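Local coordinates for ferredoxin-NADP reductase (Neisseria gonorrhoeae, PDB 5UFA), which probably transfers electrons between NADPH and ferredoxin, or a similar one-electron carrier, through a bound FAD, at residues D122-C127 / T227-C232; I154-F159 / V190-A195. One frame throughout, in Å; residues are numbered along the deposited sequence.

Interactions 1 and 2 belong to one parallel sheet, the core of the NADP-binding half of the reductase, and their centres lie about 17 Å apart. They meet where strands 122-128 and 150-157 run as neighbours: Met-125 O lies 2.9 Å from Ile-154 N and Cys-127 O 2.8 Å from Ser-156 N, both probable hydrogen bonds, while Cys-127 SG packs 3.7 Å from His-155 CD2. Interaction 1 is buried in the middle of the sheet, yet the side chain of Cys-232 ends about 7 Å from the FAD and that of Cys-127 about 9 Å from the NADP. Interaction 2 carries the sheet outward to strand 184-191, whose following loop contacts the NADP directly.

Interaction 1. Residues D122-C127 / T227-C232; sequences DLVMLC and TRFMIC
Phe-229 lays its ring against Val-124, its partner on the adjoining strand, and against the end of Leu-126. Atom CE1 of Phe-229 is 3.7 Å from Val-124 CG1, these two side chains running alongside each other, whereas CD1 of Phe-229 meets Leu-126 CD1 at 3.5 Å; both methyl groups reach the ring at a slant. The valine serves two neighbours because chi1 (178°) sets CG1 anti to its backbone N and beside the ring, while CG2 turns to the methyl of Thr-227 (CG2 to CG2, 3.8 Å). Helix 235-247 covers this face, with Leu-245 on Phe-229 and Thr-241 on Leu-126, and Tyr-250 meets the phenyl ring edge-to-face.

The other face of the sheet carries Leu-123, Met-125 and Met-230. The two methionines start side by side, CG of Met-125 lying 3.7 Å from CG of Met-230, and the leucine adds its CD1 at 3.9 Å from the same Met-230 CG. Phe-135 of helix 133-138 packs on both methionines.

The pairing is parallel: the strand directions differ by 18° and all six residues match one to one. Val-124 uses both backbone groups, N to Arg-228 O and O to Met-230 N, each 2.9 Å; Leu-126 repeats the pattern with Met-230 O and Cys-232 N. The polar ends cluster at the start of the strands, where Asp-122 bonds Thr-150, Thr-227 bonds Thr-223 N and Arg-228 forms a salt bridge with Asp-119. The chemistry thus implies a Rossmann-like sheet centre held by hydrogen-bonded backbones, with apolar side chains packed against helix 235-247 on the Phe-229 face and helix 133-138 on the Met-230 face.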
loop_
_atom_site.group_PDB
_atom_site.type_symbol
_atom_site.label_atom_id
_atom_site.label_comp_id
_atom_site.label_asym_id
_atom_site.label_seq_id
_atom_site.Cartn_x
_atom_site.Cartn_y
_atom_site.Cartn_z
ATOM N N ASP A 122 12.694 8.128 -11.345
ATOM C CA ASP A 122 12.276 6.774 -11.030
ATOM C C ASP A 122 11.568 6.762 -9.684
ATOM O O ASP A 122 12.147 7.174 -8.674
ATOM C CB ASP A 122 13.487 5.845 -11.014
ATOM C CG ASP A 122 14.326 5.992 -12.241
ATOM O OD1 ASP A 122 13.806 5.659 -13.314
ATOM O OD2 ASP A 122 15.489 6.446 -12.150
ATOM N N LEU A 123 10.315 6.314 -9.669
ATOM C CA LEU A 123 9.560 6.166 -8.433
ATOM C C LEU A 123 9.698 4.728 -7.941
ATOM O O LEU A 123 9.428 3.779 -8.692
ATOM C CB LEU A 123 8.084 6.531 -8.642
ATOM C CG LEU A 123 7.147 6.493 -7.415
ATOM C CD1 LEU A 123 7.510 7.601 -6.464
ATOM C CD2 LEU A 123 5.657 6.596 -7.790
ATOM N N VAL A 124 10.117 4.567 -6.686
ATOM C CA VAL A 124 10.264 3.249 -6.068
ATOM C C VAL A 124 9.371 3.203 -4.834
ATOM O O VAL A 124 9.583 3.963 -3.881
ATOM C CB VAL A 124 11.724 2.944 -5.687
ATOM C CG1 VAL A 124 11.843 1.550 -4.996
ATOM C CG2 VAL A 124 12.624 3.048 -6.898
ATOM N N MET A 125 8.374 2.329 -4.856
ATOM C CA MET A 125 7.487 2.114 -3.715
ATOM C C MET A 125 7.903 0.832 -2.980
ATOM O O MET A 125 7.970 -0.240 -3.585
ATOM C CB MET A 125 6.033 2.041 -4.182
ATOM C CG MET A 125 5.549 3.309 -4.890
ATOM S SD MET A 125 4.022 3.123 -5.853
ATOM C CE MET A 125 4.479 1.927 -7.088
ATOM N N LEU A 126 8.198 0.951 -1.684
ATOM C CA LEU A 126 8.649 -0.160 -0.844
ATOM C C LEU A 126 7.608 -0.450 0.237
ATOM O O LEU A 126 7.275 0.430 1.043
ATOM C CB LEU A 126 9.999 0.172 -0.206
ATOM C CG LEU A 126 11.120 0.634 -1.149
ATOM C CD1 LEU A 126 12.237 1.309 -0.390
ATOM C CD2 LEU A 126 11.673 -0.569 -1.927
ATOM N N CYS A 127 7.123 -1.687 0.282
ATOM C CA CYS A 127 6.085 -2.046 1.237
ATOM C C CYS A 127 6.261 -3.468 1.774
ATOM O O CYS A 127 6.954 -4.318 1.193
ATOM C CB CYS A 127 4.709 -1.891 0.596
ATOM S SG CYS A 127 4.577 -2.738 -0.968
ATOM N N THR A 227 16.056 9.259 -7.909
ATOM C CA THR A 227 15.141 8.279 -7.357
ATOM C C THR A 227 14.289 8.910 -6.264
ATOM O O THR A 227 14.781 9.683 -5.440
ATOM C CB THR A 227 15.936 7.084 -6.832
ATOM O OG1 THR A 227 16.847 6.686 -7.861
ATOM C CG2 THR A 227 15.032 5.908 -6.494
ATOM N N ARG A 228 12.997 8.583 -6.275
ATOM C CA ARG A 228 12.042 9.043 -5.275
ATOM C C ARG A 228 11.392 7.828 -4.630
ATOM O O ARG A 228 10.852 6.967 -5.336
ATOM C CB ARG A 228 10.994 9.945 -5.917
ATOM C CG ARG A 228 11.604 11.169 -6.576
ATOM C CD ARG A 228 12.300 12.113 -5.583
ATOM N NE ARG A 228 12.917 13.248 -6.280
ATOM C CZ ARG A 228 14.164 13.257 -6.744
ATOM N NH1 ARG A 228 14.955 12.207 -6.565
ATOM N NH2 ARG A 228 14.626 14.323 -7.385
ATOM N N PHE A 229 11.433 7.776 -3.295
ATOM C CA PHE A 229 11.015 6.622 -2.507
ATOM C C PHE A 229 9.721 6.861 -1.741
ATOM O O PHE A 229 9.567 7.885 -1.072
ATOM C CB PHE A 229 12.088 6.233 -1.489
ATOM C CG PHE A 229 13.231 5.505 -2.074
ATOM C CD1 PHE A 229 13.136 4.139 -2.309
ATOM C CD2 PHE A 229 14.412 6.158 -2.374
ATOM C CE1 PHE A 229 14.204 3.435 -2.865
ATOM C CE2 PHE A 229 15.491 5.460 -2.915
ATOM C CZ PHE A 229 15.388 4.096 -3.154
ATOM N N MET A 230 8.834 5.865 -1.782
ATOM C CA MET A 230 7.666 5.771 -0.915
ATOM C C MET A 230 7.842 4.533 -0.047
ATOM O O MET A 230 8.244 3.478 -0.551
ATOM C CB MET A 230 6.363 5.594 -1.698
ATOM C CG MET A 230 6.211 6.378 -2.983
ATOM S SD MET A 230 5.821 8.091 -2.697
ATOM C CE MET A 230 4.171 7.984 -2.020
ATOM N N ILE A 231 7.508 4.638 1.239
ATOM C CA ILE A 231 7.627 3.512 2.164
ATOM C C ILE A 231 6.325 3.339 2.923
ATOM O O ILE A 231 5.869 4.267 3.599
ATOM C CB ILE A 231 8.775 3.687 3.171
ATOM C CG1 ILE A 231 10.025 4.291 2.504
ATOM C CG2 ILE A 231 9.088 2.328 3.808
ATOM C CD1 ILE A 231 11.157 4.595 3.481
ATOM N N CYS A 232 5.759 2.134 2.871
ATOM C CA CYS A 232 4.567 1.857 3.667
ATOM C C CYS A 232 4.565 0.410 4.131
ATOM O O CYS A 232 4.579 -0.525 3.327
ATOM C CB CYS A 232 3.303 2.163 2.883
ATOM S SG CYS A 232 1.798 1.798 3.836
#

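Interaction 2. Residues I154-F159 / V190-A195; sequences IHSVSF and VTTRAA. With NAP (NADP nicotinamide-adenine-dinucleotide phosphate), chain E.
Backbone hydrogen bonds join Val-190 to the strand 154-157 through both its N-H and its C=O: its N donates to His-155 O (2.8 Å) and its O accepts from Val-157 N. Thr-192 N to Val-157 O, in the carbonyl plane, closes the parallel pairing; Arg-193 N to Ser-158 O (2.9 Å), on a lone pair with a C=O...N angle of 135°, extends the hydrogen bonding into the loops. The two segments therefore stay joined where the strands have already ended.

Apolar packing flanks these bonds. At the inner end, Ile-154 CG2 meets Val-190 CG2 at 3.7 Å, near Leu-208 and Ile-205 of helix 205-210. At the outer end, Arg-193 CB sits over one face of the Phe-159 ring, 4.0 Å from its centroid and 27° off the normal, a CH-pi contact; Ala-194 CB adds a slanting contact with the same ring.

Polar contacts with NADP come from the hydroxyls of both segments. Ser-156 OG, anti to its backbone N (chi1 -179°), is hydrogen-bonded to the ribose hydroxyl O3B of NADP at 2.7 Å. Thr-192 OG1 donates to the 2'-phosphate oxygen O1X at 2.5 Å and accepts from O3B at 3.1 Å, bridging the sugar and its phosphate. Ser-158 OG also lies close to O1X, 2.6 Å away, though its single proton has another acceptor in range. O1X lies above one face of the Arg-193 guanidinium, offset toward its rim, but that group crowds the nicotinamide amide and its exact place is doubtful. Arg-204 and Asn-234 bond the cofactor too.

The loop bonds set Ser-158 and Thr-192 side by side, both hydroxyls within reach of O1X. Such hydroxyls at a 2'-phosphate, the group that NAD lacks, are consistent with selection of NADP, Arg-193 probably contributing positive charge.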
loop_
_atom_site.group_PDB
_atom_site.type_symbol
_atom_site.label_atom_id
_atom_site.label_comp_id
_atom_site.label_asym_id
_atom_site.label_seq_id
_atom_site.Cartn_x
_atom_site.Cartn_y
_atom_site.Cartn_z
ATOM N N ILE A 154 8.190 -2.757 -4.968
ATOM C CA ILE A 154 8.825 -3.861 -4.254
ATOM C C ILE A 154 7.978 -4.201 -3.031
ATOM O O ILE A 154 7.761 -3.356 -2.148
ATOM C CB ILE A 154 10.277 -3.530 -3.873
ATOM C CG1 ILE A 154 11.167 -3.510 -5.126
ATOM C CG2 ILE A 154 10.811 -4.528 -2.860
ATOM C CD1 ILE A 154 11.474 -2.168 -5.662
ATOM N N HIS A 155 7.504 -5.447 -2.987
ATOM C CA HIS A 155 6.542 -5.928 -2.000
ATOM C C HIS A 155 7.162 -7.069 -1.202
ATOM O O HIS A 155 7.503 -8.107 -1.776
ATOM C CB HIS A 155 5.275 -6.421 -2.697
ATOM C CG HIS A 155 4.168 -6.782 -1.755
ATOM N ND1 HIS A 155 3.226 -7.744 -2.047
ATOM C CD2 HIS A 155 3.846 -6.292 -0.533
ATOM C CE1 HIS A 155 2.372 -7.830 -1.043
ATOM N NE2 HIS A 155 2.727 -6.960 -0.111
ATOM N N SER A 156 7.283 -6.896 0.114
ATOM C CA SER A 156 7.914 -7.901 0.970
ATOM C C SER A 156 6.851 -8.621 1.789
ATOM O O SER A 156 6.089 -7.982 2.528
ATOM C CB SER A 156 8.953 -7.278 1.902
ATOM O OG SER A 156 9.566 -8.284 2.700
ATOM N N VAL A 157 6.807 -9.949 1.656
ATOM C CA VAL A 157 5.975 -10.820 2.477
ATOM C C VAL A 157 6.817 -12.027 2.874
ATOM O O VAL A 157 7.888 -12.275 2.318
ATOM C CB VAL A 157 4.702 -11.283 1.736
ATOM C CG1 VAL A 157 3.833 -10.103 1.357
ATOM C CG2 VAL A 157 5.101 -12.077 0.514
ATOM N N SER A 158 6.310 -12.810 3.826
ATOM C CA SER A 158 7.103 -13.944 4.290
ATOM C C SER A 158 7.066 -15.113 3.312
ATOM O O SER A 158 8.089 -15.778 3.107
ATOM C CB SER A 158 6.633 -14.391 5.672
ATOM O OG SER A 158 7.021 -13.424 6.635
ATOM N N PHE A 159 5.910 -15.403 2.722
ATOM C CA PHE A 159 5.776 -16.575 1.866
ATOM C C PHE A 159 5.037 -16.212 0.591
ATOM O O PHE A 159 4.164 -15.334 0.609
ATOM C CB PHE A 159 5.031 -17.711 2.587
ATOM C CG PHE A 159 5.773 -18.257 3.779
ATOM C CD1 PHE A 159 5.581 -17.715 5.039
ATOM C CD2 PHE A 159 6.677 -19.306 3.634
ATOM C CE1 PHE A 159 6.265 -18.220 6.137
ATOM C CE2 PHE A 159 7.364 -19.819 4.740
ATOM C CZ PHE A 159 7.159 -19.272 5.991
ATOM N N VAL A 190 9.389 -9.821 -2.915
ATOM C CA VAL A 190 10.364 -10.238 -1.921
ATOM C C VAL A 190 9.645 -11.171 -0.968
ATOM O O VAL A 190 8.642 -10.781 -0.354
ATOM C CB VAL A 190 10.949 -9.043 -1.155
ATOM C CG1 VAL A 190 11.914 -9.515 -0.070
ATOM C CG2 VAL A 190 11.604 -8.040 -2.105
ATOM N N THR A 191 10.131 -12.409 -0.866
ATOM C CA THR A 191 9.634 -13.375 0.112
ATOM C C THR A 191 10.762 -13.676 1.091
ATOM O O THR A 191 11.823 -14.164 0.691
ATOM C CB THR A 191 9.103 -14.654 -0.549
ATOM O OG1 THR A 191 10.088 -15.220 -1.417
ATOM C CG2 THR A 191 7.834 -14.364 -1.332
ATOM N N THR A 192 10.534 -13.374 2.367
ATOM C CA THR A 192 11.609 -13.360 3.355
ATOM C C THR A 192 11.861 -14.703 4.026
ATOM O O THR A 192 12.945 -14.888 4.598
ATOM C CB THR A 192 11.309 -12.324 4.432
ATOM O OG1 THR A 192 9.974 -12.525 4.920
ATOM C CG2 THR A 192 11.403 -10.933 3.815
ATOM N N ARG A 193 10.888 -15.627 3.997
ATOM C CA ARG A 193 11.011 -16.921 4.661
ATOM C C ARG A 193 10.869 -18.120 3.742
ATOM O O ARG A 193 10.826 -19.250 4.241
ATOM C CB ARG A 193 9.987 -17.026 5.786
ATOM C CG ARG A 193 10.182 -15.944 6.766
ATOM C CD ARG A 193 9.331 -16.075 7.984
ATOM N NE ARG A 193 9.884 -15.198 8.990
ATOM C CZ ARG A 193 9.243 -14.792 10.066
ATOM N NH1 ARG A 193 7.962 -15.071 10.218
ATOM N NH2 ARG A 193 9.861 -14.011 10.930
ATOM N N ALA A 194 10.760 -17.915 2.433
ATOM C CA ALA A 194 10.799 -19.017 1.479
ATOM C C ALA A 194 11.192 -18.457 0.120
ATOM O O ALA A 194 11.016 -17.265 -0.158
ATOM C CB ALA A 194 9.462 -19.758 1.396
ATOM N N ALA A 195 11.694 -19.342 -0.735
ATOM C CA ALA A 195 12.091 -18.959 -2.078
ATOM C C ALA A 195 10.879 -18.541 -2.899
ATOM O O ALA A 195 9.760 -19.013 -2.686
ATOM C CB ALA A 195 12.806 -20.120 -2.766
HETATM P PA NAP E . 4.756 -8.539 8.856
HETATM O O1A NAP E . 5.019 -7.093 8.956
HETATM O O2A NAP E . 5.122 -9.264 10.172
HETATM O O5B NAP E . 5.604 -9.203 7.635
HETATM C C5B NAP E . 5.493 -8.711 6.288
HETATM C C4B NAP E . 6.896 -8.510 5.777
HETATM O O4B NAP E . 7.570 -7.471 6.531
HETATM C C3B NAP E . 7.809 -9.735 5.857
HETATM O O3B NAP E . 8.575 -9.788 4.659
HETATM C C2B NAP E . 8.730 -9.383 7.027
HETATM O O2B NAP E . 10.008 -10.053 7.060
HETATM C C1B NAP E . 8.895 -7.895 6.781
HETATM N N9A NAP E . 9.450 -7.179 7.921
HETATM C C8A NAP E . 9.076 -7.292 9.234
HETATM N N7A NAP E . 9.771 -6.546 10.058
HETATM C C5A NAP E . 10.676 -5.900 9.229
HETATM C C6A NAP E . 11.734 -5.010 9.494
HETATM N N6A NAP E . 12.066 -4.592 10.716
HETATM N N1A NAP E . 12.480 -4.592 8.447
HETATM C C2A NAP E . 12.184 -5.045 7.224
HETATM N N3A NAP E . 11.211 -5.886 6.855
HETATM C C4A NAP E . 10.490 -6.279 7.909
HETATM O O3 NAP E . 3.210 -8.732 8.544
HETATM P PN NAP E . 2.350 -10.045 8.260
HETATM O O1N NAP E . 1.237 -9.736 7.336
HETATM O O2N NAP E . 3.285 -11.134 7.902
HETATM O O5D NAP E . 1.719 -10.255 9.706
HETATM C C5D NAP E . 0.593 -11.131 9.929
HETATM C C4D NAP E . 0.465 -11.423 11.406
HETATM O O4D NAP E . 1.549 -12.280 11.841
HETATM C C3D NAP E . 0.512 -10.205 12.330
HETATM O O3D NAP E . -0.264 -10.458 13.491
HETATM C C2D NAP E . 1.983 -10.151 12.726
HETATM O O2D NAP E . 2.216 -9.397 13.911
HETATM C C1D NAP E . 2.274 -11.643 12.866
HETATM N N1N NAP E . 3.751 -11.982 12.690
HETATM C C2N NAP E . 4.114 -12.272 11.429
HETATM C C3N NAP E . 5.435 -12.549 11.136
HETATM C C7N NAP E . 5.861 -12.770 9.719
HETATM O O7N NAP E . 7.022 -13.068 9.481
HETATM N N7N NAP E . 4.945 -12.649 8.768
HETATM C C4N NAP E . 6.362 -12.543 12.171
HETATM C C5N NAP E . 5.958 -12.242 13.459
HETATM C C6N NAP E . 4.638 -11.962 13.704
HETATM P P2B NAP E . 10.181 -11.408 7.942
HETATM O O1X NAP E . 9.307 -12.462 7.338
HETATM O O2X NAP E . 11.689 -11.688 7.899
HETATM O O3X NAP E . 9.758 -11.112 9.387
#